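Local coordinates for protein mevalonate kinase, putative (Leishmania major, PDB 2HFS) that probably phosphorylates (R)-mevalonate with ATP to give (R)-5-phosphomevalonate, an early step of isoprenoid and sterol biosynthesis, as a member of the GHMP kinase family, at residues Y19-V31 with K282-A294. Sequence-based numbering, arbitrary orientation.
Sequences YGKVILFGEHFVV and KLSGTGRGGIAVA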
loop_
_atom_site.group_PDB
_atom_site.type_symbol
_atom_site.label_atom_id
_atom_site.label_comp_id
_atom_site.label_asym_id
_atom_site.label_seq_id
_atom_site.Cartn_x
_atom_site.Cartn_y
_atom_site.Cartn_z
ATOM N N TYR A 19 -3.372 -7.682 -2.022
ATOM C CA TYR A 19 -3.198 -7.171 -0.658
ATOM C C TYR A 19 -3.061 -5.653 -0.606
ATOM O O TYR A 19 -2.577 -5.040 -1.568
ATOM C CB TYR A 19 -1.997 -7.825 0.004
ATOM C CG TYR A 19 -1.996 -9.333 -0.058
ATOM C CD1 TYR A 19 -2.839 -10.091 0.755
ATOM C CD2 TYR A 19 -1.158 -10.013 -0.954
ATOM C CE1 TYR A 19 -2.827 -11.489 0.702
ATOM C CE2 TYR A 19 -1.144 -11.415 -1.008
ATOM C CZ TYR A 19 -1.982 -12.131 -0.164
ATOM O OH TYR A 19 -2.007 -13.513 -0.214
ATOM N N GLY A 20 -3.509 -5.056 0.506
ATOM C CA GLY A 20 -3.178 -3.665 0.822
ATOM C C GLY A 20 -1.711 -3.489 1.167
ATOM O O GLY A 20 -0.973 -4.467 1.240
ATOM N N LYS A 21 -1.302 -2.237 1.383
ATOM C CA LYS A 21 0.109 -1.881 1.551
ATOM C C LYS A 21 0.303 -0.740 2.538
ATOM O O LYS A 21 -0.414 0.258 2.480
ATOM C CB LYS A 21 0.706 -1.433 0.203
ATOM C CG LYS A 21 2.143 -0.889 0.331
ATOM C CD LYS A 21 2.354 0.449 -0.382
ATOM C CE LYS A 21 1.404 1.557 0.096
ATOM N NZ LYS A 21 1.757 2.885 -0.476
ATOM N N VAL A 22 1.296 -0.870 3.415
ATOM C CA VAL A 22 1.775 0.283 4.188
ATOM C C VAL A 22 3.302 0.372 4.074
ATOM O O VAL A 22 3.973 -0.638 3.959
ATOM C CB VAL A 22 1.359 0.265 5.705
ATOM C CG1 VAL A 22 -0.140 0.014 5.869
ATOM C CG2 VAL A 22 2.151 -0.758 6.499
ATOM N N ILE A 23 3.842 1.577 4.102
ATOM C CA ILE A 23 5.288 1.717 4.164
ATOM C C ILE A 23 5.718 1.806 5.620
ATOM O O ILE A 23 5.335 2.740 6.342
ATOM C CB ILE A 23 5.760 2.928 3.353
ATOM C CG1 ILE A 23 5.314 2.806 1.903
ATOM C CG2 ILE A 23 7.275 3.012 3.407
ATOM C CD1 ILE A 23 5.211 4.120 1.186
ATOM N N LEU A 24 6.489 0.817 6.066
ATOM C CA LEU A 24 6.967 0.797 7.434
ATOM C C LEU A 24 8.161 1.717 7.609
ATOM O O LEU A 24 8.218 2.482 8.570
ATOM C CB LEU A 24 7.314 -0.622 7.879
ATOM C CG LEU A 24 6.130 -1.571 8.058
ATOM C CD1 LEU A 24 6.656 -2.823 8.714
ATOM C CD2 LEU A 24 5.022 -0.923 8.901
ATOM N N PHE A 25 9.095 1.644 6.666
ATOM C CA PHE A 25 10.272 2.522 6.651
ATOM C C PHE A 25 10.601 3.064 5.283
ATOM O O PHE A 25 10.526 2.349 4.296
ATOM C CB PHE A 25 11.513 1.778 7.147
ATOM C CG PHE A 25 11.461 1.417 8.612
ATOM C CD1 PHE A 25 12.023 2.269 9.567
ATOM C CD2 PHE A 25 10.858 0.242 9.032
ATOM C CE1 PHE A 25 11.978 1.962 10.902
ATOM C CE2 PHE A 25 10.816 -0.081 10.394
ATOM C CZ PHE A 25 11.372 0.787 11.331
ATOM N N GLY A 26 10.943 4.348 5.231
ATOM C CA GLY A 26 11.751 4.876 4.149
ATOM C C GLY A 26 11.048 5.565 2.991
ATOM O O GLY A 26 11.645 5.771 1.955
ATOM N N GLU A 27 9.783 5.931 3.172
ATOM C CA GLU A 27 9.132 6.863 2.253
ATOM C C GLU A 27 9.996 8.117 2.064
ATOM O O GLU A 27 10.613 8.622 3.021
ATOM C CB GLU A 27 7.759 7.294 2.749
ATOM C CG GLU A 27 7.732 7.797 4.179
ATOM C CD GLU A 27 7.526 6.651 5.161
ATOM O OE1 GLU A 27 6.389 6.113 5.214
ATOM O OE2 GLU A 27 8.499 6.257 5.846
ATOM N N HIS A 28 10.016 8.623 0.838
ATOM C CA HIS A 28 10.822 9.805 0.480
ATOM C C HIS A 28 12.328 9.589 0.362
ATOM O O HIS A 28 12.938 9.983 -0.641
ATOM C CB HIS A 28 10.472 11.004 1.379
ATOM C CG HIS A 28 9.092 11.517 1.142
ATOM N ND1 HIS A 28 8.760 12.244 0.020
ATOM C CD2 HIS A 28 7.947 11.360 1.846
ATOM C CE1 HIS A 28 7.471 12.529 0.049
ATOM N NE2 HIS A 28 6.949 11.988 1.138
ATOM N N PHE A 29 12.937 8.953 1.358
ATOM C CA PHE A 29 14.386 8.701 1.315
ATOM C C PHE A 29 14.770 7.663 0.260
ATOM O O PHE A 29 15.880 7.698 -0.311
ATOM C CB PHE A 29 14.888 8.290 2.695
ATOM C CG PHE A 29 14.773 9.389 3.720
ATOM C CD1 PHE A 29 13.813 9.330 4.724
ATOM C CD2 PHE A 29 15.610 10.506 3.659
ATOM C CE1 PHE A 29 13.698 10.360 5.666
ATOM C CE2 PHE A 29 15.515 11.534 4.615
ATOM C CZ PHE A 29 14.543 11.459 5.613
ATOM N N VAL A 30 13.836 6.756 -0.005
ATOM C CA VAL A 30 13.974 5.758 -1.060
ATOM C C VAL A 30 14.188 6.380 -2.457
ATOM O O VAL A 30 14.916 5.823 -3.291
ATOM C CB VAL A 30 12.748 4.807 -1.059
ATOM C CG1 VAL A 30 11.451 5.572 -1.427
ATOM C CG2 VAL A 30 12.970 3.622 -1.975
ATOM N N VAL A 31 13.544 7.519 -2.700
ATOM C CA VAL A 31 13.716 8.292 -3.928
ATOM C C VAL A 31 15.196 8.640 -4.154
ATOM O O VAL A 31 15.638 8.776 -5.295
ATOM C CB VAL A 31 12.826 9.559 -3.896
ATOM C CG1 VAL A 31 13.109 10.514 -5.063
ATOM C CG2 VAL A 31 11.357 9.152 -3.874
ATOM N N LYS A 282 4.171 6.344 13.111
ATOM C CA LYS A 282 4.765 7.290 12.177
ATOM C C LYS A 282 3.827 7.475 11.012
ATOM O O LYS A 282 2.980 6.619 10.741
ATOM C CB LYS A 282 6.125 6.777 11.666
ATOM C CG LYS A 282 6.057 5.386 10.983
ATOM C CD LYS A 282 7.433 4.920 10.490
ATOM C CE LYS A 282 7.913 5.657 9.220
ATOM N NZ LYS A 282 7.155 5.220 8.009
ATOM N N LEU A 283 4.018 8.562 10.290
ATOM C CA LEU A 283 3.329 8.731 9.019
ATOM C C LEU A 283 3.763 7.608 8.085
ATOM O O LEU A 283 4.857 7.076 8.221
ATOM C CB LEU A 283 3.640 10.079 8.381
ATOM C CG LEU A 283 5.031 10.461 7.884
ATOM C CD1 LEU A 283 5.418 9.947 6.458
ATOM C CD2 LEU A 283 5.048 12.009 7.903
ATOM N N SER A 284 2.905 7.259 7.136
ATOM C CA SER A 284 3.222 6.186 6.190
ATOM C C SER A 284 2.941 6.672 4.783
ATOM O O SER A 284 1.794 6.951 4.449
ATOM C CB SER A 284 2.380 4.941 6.477
ATOM O OG SER A 284 2.645 3.935 5.511
ATOM N N GLY A 285 3.985 6.770 3.965
ATOM C CA GLY A 285 3.802 7.120 2.562
ATOM C C GLY A 285 4.110 8.576 2.308
ATOM O O GLY A 285 5.091 9.105 2.819
ATOM N N THR A 286 3.249 9.224 1.527
ATOM C CA THR A 286 3.507 10.583 1.030
ATOM C C THR A 286 3.624 11.605 2.155
ATOM O O THR A 286 4.439 12.513 2.080
ATOM C CB THR A 286 2.407 10.999 0.028
ATOM O OG1 THR A 286 2.493 10.164 -1.125
ATOM C CG2 THR A 286 2.624 12.427 -0.518
ATOM N N GLY A 287 2.811 11.438 3.189
ATOM C CA GLY A 287 2.738 12.395 4.286
ATOM C C GLY A 287 1.891 13.593 3.914
ATOM O O GLY A 287 1.260 13.619 2.842
ATOM N N ARG A 288 1.896 14.601 4.795
ATOM C CA ARG A 288 1.109 15.841 4.635
ATOM C C ARG A 288 -0.375 15.511 4.449
ATOM O O ARG A 288 -1.081 16.143 3.657
ATOM C CB ARG A 288 1.627 16.701 3.467
ATOM C CG ARG A 288 3.128 17.030 3.516
ATOM C CD ARG A 288 3.539 18.058 2.465
ATOM N NE ARG A 288 4.874 18.603 2.696
ATOM C CZ ARG A 288 5.595 19.238 1.768
ATOM N NH1 ARG A 288 5.106 19.405 0.542
ATOM N NH2 ARG A 288 6.806 19.707 2.062
ATOM N N GLY A 289 -0.828 14.486 5.165
ATOM C CA GLY A 289 -2.149 13.910 4.948
ATOM C C GLY A 289 -2.020 12.402 4.880
ATOM O O GLY A 289 -1.046 11.826 5.375
ATOM N N GLY A 290 -2.976 11.747 4.243
ATOM C CA GLY A 290 -2.871 10.308 4.034
ATOM C C GLY A 290 -2.974 9.542 5.349
ATOM O O GLY A 290 -3.777 9.899 6.213
ATOM N N ILE A 291 -2.124 8.529 5.505
ATOM C CA ILE A 291 -2.205 7.589 6.622
ATOM C C ILE A 291 -0.983 7.637 7.536
ATOM O O ILE A 291 0.128 8.051 7.115
ATOM C CB ILE A 291 -2.408 6.096 6.140
ATOM C CG1 ILE A 291 -1.314 5.647 5.144
ATOM C CG2 ILE A 291 -3.813 5.896 5.566
ATOM C CD1 ILE A 291 -1.045 4.116 5.174
ATOM N N ALA A 292 -1.217 7.205 8.776
ATOM C CA ALA A 292 -0.165 6.874 9.719
ATOM C C ALA A 292 -0.324 5.418 10.092
ATOM O O ALA A 292 -1.393 4.833 9.899
ATOM C CB ALA A 292 -0.243 7.745 10.968
ATOM N N VAL A 293 0.757 4.839 10.619
ATOM C CA VAL A 293 0.768 3.447 11.032
ATOM C C VAL A 293 1.362 3.338 12.437
ATOM O O VAL A 293 2.351 4.006 12.748
ATOM C CB VAL A 293 1.553 2.563 10.023
ATOM C CG1 VAL A 293 3.018 3.055 9.822
ATOM C CG2 VAL A 293 1.539 1.142 10.467
ATOM N N ALA A 294 0.730 2.528 13.285
ATOM C CA ALA A 294 1.243 2.282 14.637
ATOM C C ALA A 294 1.496 0.784 14.765
ATOM O O ALA A 294 0.736 -0.022 14.203
ATOM C CB ALA A 294 0.234 2.749 15.680
HETATM O O HOH W 1 1.691 3.883 2.727
#
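Glu27 and Lys282 reach each other from opposite directions where the two domains of the GHMP kinase fold come together: strand 17-25 and the turn after it lean on the glycine-rich loop, sequence GTGRGG, that joins strands 280-284 and 291-296 of the C-terminal sheet. The tight part is the buried cluster round Lys282 NZ and the Glu27 carboxylate. Bent at chi3 and chi4 (-74° and -73°), the lysine chain curls so that NZ reaches Glu27 OE2 at 2.7 Å, on the syn side and tilted out of the carboxylate plane. The same ammonium gives hydrogen bonds to Leu24 O, from above that carbonyl's plane, and to Leu283 O, nearly end-on to it. These three acceptors fix the position of the buried ammonium. The other carboxylate oxygen, Glu27 OE1, accepts the backbone N-H of Gly285 (N to OE1 2.8 Å) on its anti lone pair, in an almost straight bond (168°) that ties the loop's start to the turn. Beside it Ile23 CD1 lies 3.6 Å from Gly285 CA, and the strand amide Ile23 N donates to Ser284 OG at 3.0 Å. Ser284 OG also lies 2.9 Å from a water that accepts a weak hydrogen bond from Lys21 NZ; that lysine's salt bridge is to Asp158.

Packing is looser along the apolar flank, where Val22 CG2 and Leu24 CD2 approach Val293 CG2 no closer than 4.3 Å. The more open side is at Thr286, which is partly exposed and whose OG1 is hydrogen-bonded to Thr201; His28 packs on Val204 and Val208 of helix 201-214. There His28 NE2 donates, close to its ring plane, to Thr286 O at 2.7 Å.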